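Local atomic coordinates of DYNE8 (PDB entry 4AMM), a protein that forms the acyltransferase domain of an iterative polyketide synthase in enediyne (dynemicin) biosynthesis, and probably loads acyl building blocks onto the synthase. Residues C8-D12 with A13-T17; R352-S355 with A356-E359. One frame throughout, in Å; residues are numbered along the deposited sequence. Where two conformers were deposited one is given.

Contact 1 of 2, residues C8-D12 with A13-T17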
loop_
_atom_site.group_PDB
_atom_site.type_symbol
_atom_site.label_atom_id
_atom_site.label_comp_id
_atom_site.label_asym_id
_atom_site.label_seq_id
_atom_site.Cartn_x
_atom_site.Cartn_y
_atom_site.Cartn_z
ATOM N N CYS A 8 7.176 -20.065 11.947
ATOM C CA CYS A 8 7.786 -21.402 11.928
ATOM C C CYS A 8 7.335 -22.168 10.725
ATOM O O CYS A 8 6.548 -21.698 9.935
ATOM C CB CYS A 8 7.576 -22.153 13.196
ATOM S SG CYS A 8 5.888 -22.506 13.380
ATOM N N GLY A 9 7.880 -23.395 10.592
ATOM C CA GLY A 9 7.500 -24.164 9.454
ATOM C C GLY A 9 7.911 -25.615 9.601
ATOM O O GLY A 9 8.510 -25.994 10.581
ATOM N N ALA A 10 7.537 -26.360 8.606
ATOM C CA ALA A 10 7.737 -27.800 8.670
ATOM C C ALA A 10 7.651 -28.370 7.263
ATOM O O ALA A 10 7.276 -27.703 6.285
ATOM C CB ALA A 10 6.720 -28.410 9.648
ATOM N N PRO A 11 7.953 -29.696 7.143
ATOM C CA PRO A 11 7.963 -30.196 5.773
ATOM C C PRO A 11 6.611 -30.398 5.132
ATOM O O PRO A 11 6.524 -30.442 3.904
ATOM C CB PRO A 11 8.688 -31.590 5.906
ATOM C CG PRO A 11 9.493 -31.453 7.053
ATOM C CD PRO A 11 8.752 -30.527 8.040
ATOM N N ASP A 12 5.542 -30.548 5.895
ATOM C CA ASP A 12 4.221 -30.748 5.311
ATOM C C ASP A 12 3.171 -30.392 6.357
ATOM O O ASP A 12 3.515 -30.062 7.489
ATOM C CB ASP A 12 4.029 -32.213 4.783
ATOM C CG ASP A 12 4.338 -33.271 5.803
ATOM O OD1 ASP A 12 4.062 -33.167 7.033
ATOM O OD2 ASP A 12 4.879 -34.294 5.318
ATOM N N ALA A 13 1.905 -30.535 5.978
ATOM C CA ALA A 13 0.826 -30.143 6.903
ATOM C C ALA A 13 0.781 -30.933 8.193
ATOM O O ALA A 13 0.522 -30.382 9.264
ATOM C CB ALA A 13 -0.544 -30.246 6.241
ATOM N N ALA A 14 0.922 -32.257 8.109
ATOM C CA ALA A 14 0.950 -33.037 9.343
ATOM C C ALA A 14 2.025 -32.629 10.323
ATOM O O ALA A 14 1.792 -32.518 11.512
ATOM C CB ALA A 14 1.126 -34.570 8.978
ATOM N N ALA A 15 3.235 -32.389 9.819
ATOM C CA ALA A 15 4.355 -32.023 10.636
ATOM C C ALA A 15 4.135 -30.590 11.196
ATOM O O ALA A 15 4.562 -30.304 12.321
ATOM C CB ALA A 15 5.678 -32.099 9.804
ATOM N N LEU A 16 3.513 -29.729 10.368
ATOM C CA LEU A 16 3.253 -28.356 10.889
ATOM C C LEU A 16 2.230 -28.421 11.982
ATOM O O LEU A 16 2.413 -27.732 13.002
ATOM C CB LEU A 16 2.813 -27.462 9.725
ATOM C CG LEU A 16 2.603 -25.960 10.125
ATOM C CD1 LEU A 16 3.919 -25.381 10.720
ATOM C CD2 LEU A 16 2.016 -25.245 8.935
ATOM N N THR A 17 1.190 -29.264 11.828
ATOM C CA THR A 17 0.218 -29.413 12.951
ATOM C C THR A 17 0.939 -29.804 14.276
ATOM O O THR A 17 0.738 -29.230 15.348
ATOM C CB THR A 17 -0.828 -30.478 12.614
ATOM O OG1 THR A 17 -1.682 -30.013 11.564
ATOM C CG2 THR A 17 -1.740 -30.795 13.860
#
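Ala10 lays its methyl over the backbone of the first helical turn, CB standing 3.5 Å from Leu16 N, with the beta carbons of Ala15 and Leu16 beside it. The motif is a strand-to-helix connection with an aspartate N-cap: strand 4-10 ends at Ala10, Pro11 and Asp12 make the turn, and helix 13-27 starts back against the strand, the two short axes at 137° and 7.2 Å apart at closest. Asp12 does the capping. Its carboxylate reaches forward because CG sits between the backbone N and the carbonyl carbon (chi1 53°), which brings OD1 3.0 Å from Ala15 N; the N-H meets the oxygen nearly along its C-O axis in a fairly straight bond. The side chain thus supplies an acceptor for an amide of the first turn, and the helix end would be expected to stabilise the negative charge. OD1 also lies against the methyl of Ala15, while CD of the Pro11 ring touches the same CB, at 3.9 Å. The backbone carbonyl of Asp12 opens the helical ladder by accepting from Leu16 N at 2.9 Å. Leu16 turns its side chain under the strand: with CG anti to the backbone N (chi1 -176°), CD1 is carried against the main chain of Gly9. Main-chain bonds from Cys8 to Phe54 and from Ala10 to Ala52 hold the strand at the margin of its antiparallel sheet. Leu19 and Leu20, farther along the helix, also touch Cys8. At the buried end, Leu16 CD1 rests 4.0 Å from Gly9 CA and 4.4 Å from Cys8 SG.

Contact 2 of 2, residues R352-S355 with A356-E359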
loop_
_atom_site.group_PDB
_atom_site.type_symbol
_atom_site.label_atom_id
_atom_site.label_comp_id
_atom_site.label_asym_id
_atom_site.label_seq_id
_atom_site.Cartn_x
_atom_site.Cartn_y
_atom_site.Cartn_z
ATOM N N ARG A 352 -1.317 2.983 5.758
ATOM C CA ARG A 352 -1.997 1.865 5.102
ATOM C C ARG A 352 -3.061 2.280 4.103
ATOM O O ARG A 352 -4.043 1.547 3.885
ATOM C CB ARG A 352 -2.495 0.781 6.095
ATOM C CG ARG A 352 -3.601 1.274 6.943
ATOM C CD ARG A 352 -4.107 0.102 7.891
ATOM N NE ARG A 352 -4.586 -1.028 7.067
ATOM C CZ ARG A 352 -5.799 -1.101 6.511
ATOM N NH1 ARG A 352 -6.720 -0.147 6.743
ATOM N NH2 ARG A 352 -6.105 -2.173 5.763
ATOM N N MET A 353 -2.804 3.423 3.451
ATOM C CA MET A 353 -3.751 3.971 2.431
ATOM C C MET A 353 -4.107 2.961 1.413
ATOM O O MET A 353 -5.285 2.752 1.105
ATOM C CB MET A 353 -3.099 5.179 1.702
ATOM C CG MET A 353 -3.773 5.596 0.387
ATOM S SD MET A 353 -2.794 6.892 -0.499
ATOM C CE MET A 353 -4.042 7.195 -1.709
ATOM N N LEU A 354 -3.075 2.312 0.825
ATOM C CA LEU A 354 -3.350 1.442 -0.269
ATOM C C LEU A 354 -3.832 0.072 0.073
ATOM O O LEU A 354 -4.500 -0.592 -0.721
ATOM C CB LEU A 354 -2.154 1.242 -1.283
ATOM C CG LEU A 354 -1.699 2.482 -1.927
ATOM C CD1 LEU A 354 -0.659 2.063 -3.043
ATOM C CD2 LEU A 354 -2.900 3.122 -2.682
ATOM N N SER A 355 -3.446 -0.395 1.252
ATOM C CA SER A 355 -3.993 -1.666 1.678
ATOM C C SER A 355 -5.511 -1.505 1.933
ATOM O O SER A 355 -6.234 -2.362 1.582
ATOM C CB SER A 355 -3.291 -2.276 2.895
ATOM O OG SER A 355 -3.127 -1.306 3.897
ATOM N N ALA A 356 -5.896 -0.351 2.494
ATOM C CA ALA A 356 -7.346 -0.070 2.641
ATOM C C ALA A 356 -8.023 -0.038 1.234
ATOM O O ALA A 356 -9.072 -0.624 1.042
ATOM C CB ALA A 356 -7.514 1.258 3.313
ATOM N N LEU A 357 -7.394 0.688 0.261
ATOM C CA LEU A 357 -8.019 0.705 -1.107
ATOM C C LEU A 357 -8.081 -0.697 -1.743
ATOM O O LEU A 357 -9.008 -1.083 -2.386
ATOM C CB LEU A 357 -7.293 1.626 -2.088
ATOM C CG LEU A 357 -7.285 3.060 -1.755
ATOM C CD1 LEU A 357 -6.509 3.920 -2.736
ATOM C CD2 LEU A 357 -8.648 3.676 -1.560
ATOM N N ALA A 358 -7.018 -1.524 -1.541
ATOM C CA ALA A 358 -7.007 -2.870 -2.076
ATOM C C ALA A 358 -8.033 -3.787 -1.431
ATOM O O ALA A 358 -8.659 -4.563 -2.066
ATOM C CB ALA A 358 -5.588 -3.470 -1.965
ATOM N N GLU A 359 -8.157 -3.647 -0.105
ATOM C CA GLU A 359 -9.197 -4.389 0.596
ATOM C C GLU A 359 -10.599 -3.977 0.070
ATOM O O GLU A 359 -11.477 -4.843 -0.100
ATOM C CB GLU A 359 -9.107 -4.174 2.090
ATOM C CG GLU A 359 -7.949 -4.923 2.761
ATOM C CD GLU A 359 -7.998 -4.810 4.348
ATOM O OE1 GLU A 359 -8.382 -3.723 4.915
ATOM O OE2 GLU A 359 -7.656 -5.835 4.996
HETATM O O HOH W 1 -5.012 -4.820 5.905
#
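Arg352 and Glu359 reach across almost two helical turns and meet at about a right angle, their guanidinium and carboxylate planes 63° apart. Arg352 NH2 makes a salt bridge to Glu359 OE1 at 2.9 Å, bent to 138° at the hydrogen. The arginine nitrogen comes from above the carboxylate plane, while OE1 lies at the guanidinium edge, only slightly tilted from its plane, so the two ions do not form a flat, two-pronged pair. A water bridges the same groups, accepting from NH2 and donating weakly to Glu359 OE2. The arginine chain bends at chi3 (-60°), folding the guanidinium back over the helix start so that one face lies over Ala356 N and NH1 comes 3.8 Å from Ala356 CB. On another side of the helix the contact is apolar: Leu354 and Leu357 cross obliquely, CD2 of the first 3.7 Å from CD1 of the second. Beneath the side chains runs a regular ladder of i to i+4 bonds, begun by Ala356 N to the carbonyl of the N-cap residue Arg352. Glu347 receives the early amides Leu354 N and Ser355 N on its two carboxylate oxygens, fixing the helix start. Helix 353-360 is the crossover of a beta-alpha-beta unit between strands 344-347 and 365-367. Ser355 and Ala358 face strand 365-367, Leu354 and Ala358 touch Leu102 of strand 99-103, and the leucine pair packs on His175 and on Phe333 of helix 333-339.

In the fold
Both contacts lie at the N-terminal end of a helix, their centres 31 Å apart and nearest atoms about 22 Å apart. Contact 1 joins an outermost strand of the antiparallel sheet to the helix after it; its centre lies 30 Å from that of the chain, at the periphery. Contact 2 stays within one crossover helix of the parallel sheet, its centre only 6 Å from the chain's, in the interior, with the Leu354 side chain near what is probably the nucleophile elbow of the acyltransferase. Both are partly buried, with exposed charged groups (Asp12; Arg352 and Glu359) and a buried leucine (Leu16; Leu354). Asp12 caps its helix itself; at 352-359 an outside glutamate takes up early amides, while the N-cap arginine forms a salt bridge.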